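PDB 2V57: TETR family transcriptional repressor LFRR from Mycobacterium smegmatis, which represses transcription of the lfrRA operon by binding directly to the promoter region of lfrR-lfrA. Local coordinates for residues B[20-24]-B[62-67]; B[23-28]-B[101-105]; B[31-35]-B[55-59]; B[95-99]-B[169-173]. All coordinates share one frame; numbering follows the deposited sequence.

Interaction 1: residues B[20-24]-B[62-67]. With SO4 (sulfate ion), chain G.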
# COMPACT_ATOMS: atom_id res chain seq x y z
N LEU B 20 9.80 -7.64 -19.06
CA LEU B 20 8.99 -6.75 -18.23
C LEU B 20 7.53 -7.18 -18.19
O LEU B 20 6.90 -7.15 -17.13
CB LEU B 20 9.10 -5.31 -18.72
CG LEU B 20 10.46 -4.66 -18.46
CD1 LEU B 20 10.49 -3.27 -19.10
CD2 LEU B 20 10.75 -4.58 -16.97
N ASP B 21 6.99 -7.57 -19.34
CA ASP B 21 5.60 -8.00 -19.41
C ASP B 21 5.42 -9.30 -18.62
O ASP B 21 4.41 -9.48 -17.95
CB ASP B 21 5.15 -8.19 -20.86
CG ASP B 21 4.85 -6.87 -21.57
OD1 ASP B 21 4.89 -5.81 -20.92
OD2 ASP B 21 4.57 -6.90 -22.79
N ALA B 22 6.40 -10.19 -18.69
CA ALA B 22 6.35 -11.42 -17.91
C ALA B 22 6.46 -11.13 -16.41
O ALA B 22 5.80 -11.79 -15.59
CB ALA B 22 7.45 -12.39 -18.35
N ALA B 23 7.29 -10.16 -16.05
CA ALA B 23 7.44 -9.79 -14.65
C ALA B 23 6.13 -9.22 -14.11
O ALA B 23 5.72 -9.54 -13.00
CB ALA B 23 8.60 -8.79 -14.49
N MET B 24 5.48 -8.38 -14.90
CA MET B 24 4.21 -7.79 -14.48
C MET B 24 3.14 -8.85 -14.18
O MET B 24 2.35 -8.70 -13.24
CB MET B 24 3.68 -6.82 -15.55
CG MET B 24 4.32 -5.47 -15.54
SD MET B 24 3.55 -4.39 -16.75
CE MET B 24 1.84 -4.45 -16.20
N ALA B 62 13.54 -1.68 -12.66
CA ALA B 62 13.05 -1.52 -14.04
C ALA B 62 11.53 -1.69 -14.20
O ALA B 62 10.88 -0.93 -14.93
CB ALA B 62 13.79 -2.48 -14.98
N LEU B 63 10.96 -2.68 -13.52
CA LEU B 63 9.52 -2.94 -13.62
C LEU B 63 8.77 -1.74 -13.05
O LEU B 63 7.79 -1.26 -13.62
CB LEU B 63 9.15 -4.20 -12.84
CG LEU B 63 7.67 -4.59 -12.69
CD1 LEU B 63 7.10 -4.98 -14.01
CD2 LEU B 63 7.49 -5.73 -11.68
N ALA B 64 9.25 -1.26 -11.90
CA ALA B 64 8.63 -0.12 -11.23
C ALA B 64 8.68 1.13 -12.11
O ALA B 64 7.67 1.83 -12.28
CB ALA B 64 9.28 0.12 -9.84
N ARG B 65 9.84 1.44 -12.68
CA ARG B 65 9.91 2.46 -13.71
C ARG B 65 8.85 2.24 -14.83
O ARG B 65 8.08 3.14 -15.17
CB ARG B 65 11.33 2.58 -14.30
CG ARG B 65 12.39 3.20 -13.36
CD ARG B 65 13.66 3.56 -14.14
NE ARG B 65 14.38 2.39 -14.67
CZ ARG B 65 15.21 1.64 -13.95
NH1 ARG B 65 15.86 0.62 -14.50
NH2 ARG B 65 15.42 1.90 -12.66
N HIS B 66 8.81 1.04 -15.38
CA HIS B 66 7.90 0.73 -16.49
C HIS B 66 6.43 0.96 -16.11
O HIS B 66 5.69 1.60 -16.87
CB HIS B 66 8.12 -0.70 -17.00
CG HIS B 66 7.22 -1.09 -18.15
ND1 HIS B 66 7.27 -0.47 -19.38
CD2 HIS B 66 6.27 -2.05 -18.24
CE1 HIS B 66 6.37 -1.03 -20.18
NE2 HIS B 66 5.75 -1.98 -19.51
N VAL B 67 6.02 0.47 -14.94
CA VAL B 67 4.67 0.70 -14.45
C VAL B 67 4.34 2.17 -14.22
O VAL B 67 3.25 2.61 -14.57
CB VAL B 67 4.34 -0.14 -13.18
CG1 VAL B 67 2.95 0.20 -12.66
CG2 VAL B 67 4.45 -1.64 -13.50
S SO4 G . 15.34 -0.78 -18.07
O1 SO4 G . 14.74 0.18 -17.15
O2 SO4 G . 14.38 -1.75 -18.53
O3 SO4 G . 15.90 -0.09 -19.24
O4 SO4 G . 16.41 -1.45 -17.33
O HOH W 1 3.58 -3.42 -20.64

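Interaction 2: residues B[23-28]-B[101-105]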
# COMPACT_ATOMS: atom_id res chain seq x y z
N ALA B 23 7.29 -10.16 -16.05
CA ALA B 23 7.44 -9.79 -14.65
C ALA B 23 6.13 -9.22 -14.11
O ALA B 23 5.72 -9.54 -13.00
CB ALA B 23 8.60 -8.79 -14.49
N MET B 24 5.48 -8.38 -14.90
CA MET B 24 4.21 -7.79 -14.48
C MET B 24 3.14 -8.85 -14.18
O MET B 24 2.35 -8.70 -13.24
CB MET B 24 3.68 -6.82 -15.55
CG MET B 24 4.32 -5.47 -15.54
SD MET B 24 3.55 -4.39 -16.75
CE MET B 24 1.84 -4.45 -16.20
N LEU B 25 3.12 -9.92 -14.97
CA LEU B 25 2.14 -10.99 -14.74
C LEU B 25 2.54 -11.91 -13.59
O LEU B 25 1.73 -12.24 -12.71
CB LEU B 25 1.96 -11.80 -16.03
CG LEU B 25 1.03 -13.01 -15.96
CD1 LEU B 25 -0.41 -12.57 -15.74
CD2 LEU B 25 1.17 -13.84 -17.24
N VAL B 26 3.80 -12.32 -13.58
CA VAL B 26 4.26 -13.32 -12.63
C VAL B 26 4.33 -12.77 -11.20
O VAL B 26 3.86 -13.41 -10.26
CB VAL B 26 5.64 -13.88 -13.04
CG1 VAL B 26 6.24 -14.73 -11.92
CG2 VAL B 26 5.50 -14.68 -14.35
N LEU B 27 4.90 -11.59 -11.04
CA LEU B 27 5.07 -11.05 -9.70
C LEU B 27 3.75 -10.62 -9.08
O LEU B 27 3.64 -10.54 -7.86
CB LEU B 27 6.07 -9.88 -9.70
CG LEU B 27 7.49 -10.27 -10.09
CD1 LEU B 27 8.31 -9.02 -10.39
CD2 LEU B 27 8.13 -11.11 -8.98
N ALA B 28 2.75 -10.33 -9.91
CA ALA B 28 1.43 -10.00 -9.37
C ALA B 28 0.75 -11.17 -8.64
O ALA B 28 -0.17 -10.95 -7.87
CB ALA B 28 0.52 -9.46 -10.46
N PRO B 101 -3.05 -5.44 -10.68
CA PRO B 101 -2.52 -5.60 -9.33
C PRO B 101 -1.00 -5.49 -9.23
O PRO B 101 -0.51 -5.51 -8.10
CB PRO B 101 -2.99 -7.01 -8.93
CG PRO B 101 -3.20 -7.71 -10.24
CD PRO B 101 -3.78 -6.65 -11.12
N ILE B 102 -0.25 -5.38 -10.33
CA ILE B 102 1.20 -5.19 -10.19
C ILE B 102 1.49 -3.87 -9.47
O ILE B 102 2.54 -3.68 -8.84
CB ILE B 102 1.96 -5.27 -11.55
CG1 ILE B 102 3.47 -5.46 -11.31
CG2 ILE B 102 1.67 -4.04 -12.42
CD1 ILE B 102 3.81 -6.81 -10.67
N VAL B 103 0.55 -2.94 -9.55
CA VAL B 103 0.70 -1.67 -8.85
C VAL B 103 0.87 -1.86 -7.33
O VAL B 103 1.57 -1.08 -6.69
CB VAL B 103 -0.45 -0.68 -9.18
CG1 VAL B 103 -0.29 0.62 -8.38
CG2 VAL B 103 -0.50 -0.42 -10.69
N LEU B 104 0.25 -2.89 -6.77
CA LEU B 104 0.43 -3.21 -5.35
C LEU B 104 1.86 -3.63 -5.07
O LEU B 104 2.40 -3.42 -3.98
CB LEU B 104 -0.49 -4.35 -4.93
CG LEU B 104 -2.00 -4.10 -4.99
CD1 LEU B 104 -2.74 -5.43 -4.96
CD2 LEU B 104 -2.44 -3.21 -3.83
N PHE B 105 2.47 -4.26 -6.07
CA PHE B 105 3.85 -4.72 -5.89
C PHE B 105 4.81 -3.53 -5.96
O PHE B 105 5.73 -3.43 -5.14
CB PHE B 105 4.19 -5.80 -6.93
CG PHE B 105 5.56 -6.45 -6.76
CD1 PHE B 105 5.71 -7.63 -6.06
CD2 PHE B 105 6.68 -5.89 -7.37
CE1 PHE B 105 6.96 -8.24 -5.93
CE2 PHE B 105 7.93 -6.49 -7.24
CZ PHE B 105 8.07 -7.67 -6.51
O HOH W 2 -0.13 -7.92 -6.59

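Interaction 3: residues B[31-35]-B[55-59]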
# COMPACT_ATOMS: atom_id res chain seq x y z
N PRO B 31 4.82 -13.02 -5.72
CA PRO B 31 5.71 -11.89 -5.41
C PRO B 31 7.16 -12.29 -5.11
O PRO B 31 8.06 -11.45 -5.26
CB PRO B 31 5.08 -11.25 -4.17
CG PRO B 31 3.68 -11.80 -4.09
CD PRO B 31 3.73 -13.16 -4.73
N THR B 32 7.38 -13.53 -4.73
CA THR B 32 8.73 -13.99 -4.45
C THR B 32 9.37 -14.76 -5.61
O THR B 32 10.43 -15.34 -5.43
CB THR B 32 8.78 -14.89 -3.19
OG1 THR B 32 7.93 -16.03 -3.36
CG2 THR B 32 8.33 -14.12 -1.96
N ALA B 33 8.72 -14.77 -6.77
CA ALA B 33 9.25 -15.49 -7.94
C ALA B 33 10.69 -15.11 -8.29
O ALA B 33 11.02 -13.94 -8.39
CB ALA B 33 8.34 -15.29 -9.17
N ALA B 34 11.52 -16.12 -8.50
CA ALA B 34 12.91 -15.90 -8.91
C ALA B 34 13.03 -15.31 -10.32
O ALA B 34 12.15 -15.48 -11.17
CB ALA B 34 13.68 -17.22 -8.82
N LEU B 35 14.14 -14.64 -10.55
CA LEU B 35 14.42 -14.06 -11.86
C LEU B 35 14.34 -15.12 -12.97
O LEU B 35 13.84 -14.86 -14.06
CB LEU B 35 15.78 -13.37 -11.84
CG LEU B 35 16.20 -12.54 -13.05
CD1 LEU B 35 15.15 -11.49 -13.37
CD2 LEU B 35 17.52 -11.87 -12.77
N GLU B 55 20.80 -8.76 -11.65
CA GLU B 55 20.25 -9.25 -10.40
C GLU B 55 18.75 -8.97 -10.36
O GLU B 55 18.25 -8.08 -11.05
CB GLU B 55 20.94 -8.58 -9.21
CG GLU B 55 22.38 -9.06 -9.02
CD GLU B 55 23.02 -8.56 -7.74
OE1 GLU B 55 23.72 -9.36 -7.08
OE2 GLU B 55 22.83 -7.37 -7.40
N ARG B 56 18.04 -9.76 -9.56
CA ARG B 56 16.60 -9.63 -9.45
C ARG B 56 16.19 -8.20 -9.10
O ARG B 56 15.22 -7.65 -9.65
CB ARG B 56 16.10 -10.58 -8.36
CG ARG B 56 14.61 -10.72 -8.30
CD ARG B 56 14.26 -11.89 -7.39
NE ARG B 56 12.83 -12.14 -7.32
CZ ARG B 56 11.99 -11.46 -6.54
NH1 ARG B 56 12.46 -10.50 -5.76
NH2 ARG B 56 10.70 -11.75 -6.53
N THR B 57 16.92 -7.60 -8.17
CA THR B 57 16.62 -6.24 -7.72
C THR B 57 16.66 -5.23 -8.88
O THR B 57 15.91 -4.24 -8.87
CB THR B 57 17.53 -5.78 -6.54
OG1 THR B 57 16.87 -4.75 -5.79
CG2 THR B 57 18.89 -5.26 -7.04
N ASP B 58 17.51 -5.48 -9.89
CA ASP B 58 17.59 -4.60 -11.07
C ASP B 58 16.31 -4.70 -11.90
O ASP B 58 15.85 -3.72 -12.48
CB ASP B 58 18.77 -4.97 -11.97
CG ASP B 58 20.12 -4.88 -11.25
OD1 ASP B 58 20.36 -3.89 -10.53
OD2 ASP B 58 20.94 -5.80 -11.42
N LEU B 59 15.74 -5.91 -11.95
CA LEU B 59 14.49 -6.11 -12.68
C LEU B 59 13.36 -5.41 -11.94
O LEU B 59 12.50 -4.77 -12.56
CB LEU B 59 14.18 -7.60 -12.89
CG LEU B 59 12.79 -7.90 -13.46
CD1 LEU B 59 12.57 -7.24 -14.81
CD2 LEU B 59 12.58 -9.40 -13.57

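Interaction 4: residues B[95-99]-B[169-173]. With SO4 (sulfate ion), chain H.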
# COMPACT_ATOMS: atom_id res chain seq x y z
N SER B 95 -8.52 4.18 -16.12
CA SER B 95 -7.20 4.11 -16.73
C SER B 95 -6.17 3.53 -15.76
O SER B 95 -5.35 2.70 -16.16
CB SER B 95 -6.75 5.49 -17.24
OG SER B 95 -6.21 6.33 -16.21
N GLN B 96 -6.23 3.94 -14.49
CA GLN B 96 -5.32 3.40 -13.48
C GLN B 96 -5.72 2.01 -12.97
O GLN B 96 -4.85 1.18 -12.68
CB GLN B 96 -5.18 4.38 -12.30
CG GLN B 96 -4.77 5.77 -12.74
CD GLN B 96 -3.40 5.80 -13.42
OE1 GLN B 96 -2.39 5.43 -12.83
NE2 GLN B 96 -3.37 6.25 -14.67
N LEU B 97 -7.02 1.75 -12.83
CA LEU B 97 -7.45 0.42 -12.41
C LEU B 97 -6.95 -0.63 -13.41
O LEU B 97 -6.56 -1.74 -13.03
CB LEU B 97 -8.97 0.34 -12.27
CG LEU B 97 -9.53 -0.88 -11.54
CD1 LEU B 97 -9.08 -0.97 -10.08
CD2 LEU B 97 -11.08 -0.92 -11.65
N ASP B 98 -6.93 -0.25 -14.69
CA ASP B 98 -6.59 -1.20 -15.74
C ASP B 98 -5.09 -1.55 -15.77
O ASP B 98 -4.68 -2.44 -16.51
CB ASP B 98 -7.06 -0.67 -17.11
CG ASP B 98 -8.58 -0.69 -17.26
OD1 ASP B 98 -9.27 -1.37 -16.47
OD2 ASP B 98 -9.09 -0.02 -18.18
N LEU B 99 -4.29 -0.88 -14.96
CA LEU B 99 -2.88 -1.23 -14.84
C LEU B 99 -2.76 -2.59 -14.15
O LEU B 99 -1.77 -3.29 -14.35
CB LEU B 99 -2.10 -0.17 -14.03
CG LEU B 99 -2.02 1.27 -14.56
CD1 LEU B 99 -1.48 2.24 -13.51
CD2 LEU B 99 -1.18 1.32 -15.83
N ARG B 169 -15.11 -5.10 -12.46
CA ARG B 169 -14.48 -3.82 -12.78
C ARG B 169 -15.44 -2.64 -12.61
O ARG B 169 -15.12 -1.69 -11.90
CB ARG B 169 -13.93 -3.85 -14.21
CG ARG B 169 -13.28 -2.56 -14.70
CD ARG B 169 -12.96 -2.69 -16.19
NE ARG B 169 -12.18 -1.58 -16.73
CZ ARG B 169 -12.70 -0.61 -17.49
NH1 ARG B 169 -13.99 -0.61 -17.78
NH2 ARG B 169 -11.92 0.36 -17.95
N HIS B 170 -16.61 -2.71 -13.24
CA HIS B 170 -17.53 -1.58 -13.22
C HIS B 170 -17.92 -1.17 -11.81
O HIS B 170 -18.07 0.02 -11.53
CB HIS B 170 -18.78 -1.87 -14.05
CG HIS B 170 -19.70 -0.70 -14.19
ND1 HIS B 170 -20.75 -0.46 -13.33
CD2 HIS B 170 -19.73 0.31 -15.10
CE1 HIS B 170 -21.38 0.64 -13.69
NE2 HIS B 170 -20.78 1.13 -14.77
N GLN B 171 -18.08 -2.16 -10.94
CA GLN B 171 -18.49 -1.96 -9.55
C GLN B 171 -17.37 -1.34 -8.71
O GLN B 171 -17.63 -0.51 -7.84
CB GLN B 171 -18.91 -3.30 -8.95
CG GLN B 171 -19.86 -3.21 -7.77
CD GLN B 171 -20.15 -4.59 -7.20
OE1 GLN B 171 -19.66 -5.60 -7.71
NE2 GLN B 171 -20.96 -4.64 -6.15
N ILE B 172 -16.13 -1.75 -8.96
CA ILE B 172 -14.98 -1.15 -8.31
C ILE B 172 -14.86 0.32 -8.70
O ILE B 172 -14.56 1.18 -7.86
CB ILE B 172 -13.67 -1.91 -8.67
CG1 ILE B 172 -13.74 -3.33 -8.11
CG2 ILE B 172 -12.44 -1.17 -8.12
CD1 ILE B 172 -12.62 -4.24 -8.58
N VAL B 173 -15.08 0.62 -9.97
CA VAL B 173 -14.99 2.01 -10.43
C VAL B 173 -16.07 2.86 -9.74
O VAL B 173 -15.77 3.92 -9.19
CB VAL B 173 -15.05 2.11 -11.95
CG1 VAL B 173 -15.12 3.56 -12.40
CG2 VAL B 173 -13.83 1.42 -12.56
S SO4 H . -16.83 -2.82 -17.25
O1 SO4 H . -16.12 -1.82 -16.44
O2 SO4 H . -17.26 -3.91 -16.38
O3 SO4 H . -17.99 -2.18 -17.86
O4 SO4 H . -15.93 -3.32 -18.29

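Interaction 1: residues B[20-24]-B[62-67]
L20 and M24, one turn apart on helix 11-27, meet L63 and H66 of helix 56-77, and the two short segments cross at right angles (-90°) with their axes 10.1 Å apart. The dense part of the contact centres on L63. Its CD1 sits 3.2 Å from M24 CG, closer than carbons usually pack, and also lies against A23 CB (4.1 Å). L63 reaches this position because its CG is anti to the backbone N (chi1 174°), which swings the branch toward helix 11-27. L20 heads toward the other helix and splits its two methyls: CD2 rests on the backbone of L63 beside A62 CB, while CD1 lies over one face of the H66 ring, 4.0 Å from H66 CG. M24 SD makes a Met-aromatic contact at the edge of the same ring, 4.9 Å from the centroid and 81° off the normal. This crossing joins the first helix of the TetR-type DNA-binding domain to the long helix 56-77, which runs from that domain into the rest of the subunit. I38 and L59 extend the apolar layer around A23. Toward the solvent side the packing gives way to polar groups. The exposed D21 makes no direct bond to the imidazole; D21 OD1 and H66 NE2 stand 4.2 Å apart. A water spans them, donating to D21 OD1 at 2.7 Å and hydrogen-bonded to H66 NE2 at 2.8 Å, in the ring plane. R65 takes no part in the contact with 20-24; it binds a sulfate, probably from the crystallisation liquor, that R16, earlier on helix 11-27, and Y53 also hold.

Interaction 2: residues B[23-28]-B[101-105]
I102 pushes its CD1 methyl against the last turn of helix 11-27, where it lies 3.5 Å from M24 O, 3.8 Å from A28 N and 3.9 Å from L27 CB. The torsions explain this reach: chi1 (-164°) sends CG1 forward, anti to the backbone N, and chi2 (66°) turns CD1 onto the helix, while CG2 occupies the crowded position between N and the carbonyl carbon. From there CG2 meets M24 CE at 3.8 Å, the two side chains crossing at about a right angle. F105, one turn further on, offers a ring face to L27. The CB of L27 stands over the ring centre, 4.2 Å from the centroid and 10° off the normal, a CH-pi contact, and L27 CD1 touches the rim at CE2 and CZ. P101 completes this first shell with its CG against A28 CB. Beside it a water donates to P101 O (2.9 Å) and, at a long 3.3 Å, to A28 O, bridging two acceptors that only a donor between them can join; K164 NZ also hydrogen-bonds to A28 O. Further out, L63 and V67 of helix 56-77 back L27 and I102, and P110 of the second subunit packs on F105. The contact thus joins the first helix of the DNA-binding domain to helix 102-106 of the larger C-terminal domain, at the domain junction of a TetR-family subunit. With no direct hydrogen bond across, cohesion comes mainly from burial of aliphatic groups and an aromatic face; between these two segments the polar link is a water bridge.

Interaction 3: residues B[31-35]-B[55-59]
R56 reaches across to the loop ending at A34 and ties down two of its carbonyls, so the polar part of the contact rests on one guanidinium group. NE and NH2 grip A33 O together, side-on, at 2.8 Å and 2.9 Å respectively. Both come from the same face of the carbonyl plane, and the NE bond is the straighter, at 150°. NH2 carries a further bond, 2.9 Å to P31 O, and both oxygens lie in the guanidinium plane at its edge. Three bonds to in-plane acceptors would restrain the rotation of the group. The chain is extended from CG to NE, with CG anti to the backbone N (chi1 -170°), which allows it to span the distance to the loop. A further polar bond stays within segment 55-59: D58 OD2 accepts from the backbone N of E55 (3.0 Å), the N-cap residue of helix 56-77.

The apolar part belongs to L35, the first residue of helix 35-42. Its CD1 presses on L59 CD2 at 3.3 Å, closer than usual, and CD2 lies 3.9 Å from R56 N.

The segment leads into the helix-turn-helix at 34-53, to which A34 and L35 already belong, and the contact joins this entry to the start of helix 56-77. V49 and H50 of helix 46-52 pack on L35, I19 and L20 of helix 11-27 lie against L59, and P110 of the second subunit touches P31.

Interaction 4: residues B[95-99]-B[169-173]
D98 and R169 form a bidentate salt bridge between the end of helix 85-97 and the first turn of helix 169-182, within the all-helical C-terminal domain of this TetR-family repressor. Each carboxylate oxygen receives its own donor through its syn lone pair. R169 NE gives D98 OD1 a nearly straight bond of 2.9 Å at 169°, and R169 NH2 reaches D98 OD2, also at 2.9 Å but more bent (151°). The carboxylate and guanidinium planes are 20° apart, so the two groups meet edge to edge. R169 NH1 is satisfied by a sulfate, probably from the crystallisation liquor, whose O1 accepts at 2.8 Å. The arginine is thus held between two anions. Its chain is extended from CG to NE, with CG anti to the backbone N, carrying the guanidinium past the apolar residues to D98. Q96 takes no part in the contact: its NE2 donates to S95 OG and its OE1 is hydrogen-bonded to S71 OG, while its backbone O pairs with Y160 OH. Next to D98 in sequence, the buried L97 points at helix 169-182, its CD2 methyl lying 3.8 Å from I172 CG2 and 3.7 Å from V173 CG2.

Interactions 1 and 2 share A23 and M24 on helix 11-27, their centres 8 Å apart, and form one continuous apolar layer: L63 CD2 lies 3.6 Å from L27 CD1, and V67 CG2 3.8 Å from I102 CG2. Interaction 3 joins this layer through L59, whose CD1 is 3.9 Å from L20 CD2, and through P31 O, 3.5 Å from F105 CE1. The three therefore link the helix-turn-helix region to the domain junction. Interaction 4 stands apart on the opposite side of the chain's centre from interactions 1 and 3; its centre is about 27 Å from that of interaction 3. Its link to interactions 1 and 2 is the loose approach of M24 CE to L99 O, 4.2 Å.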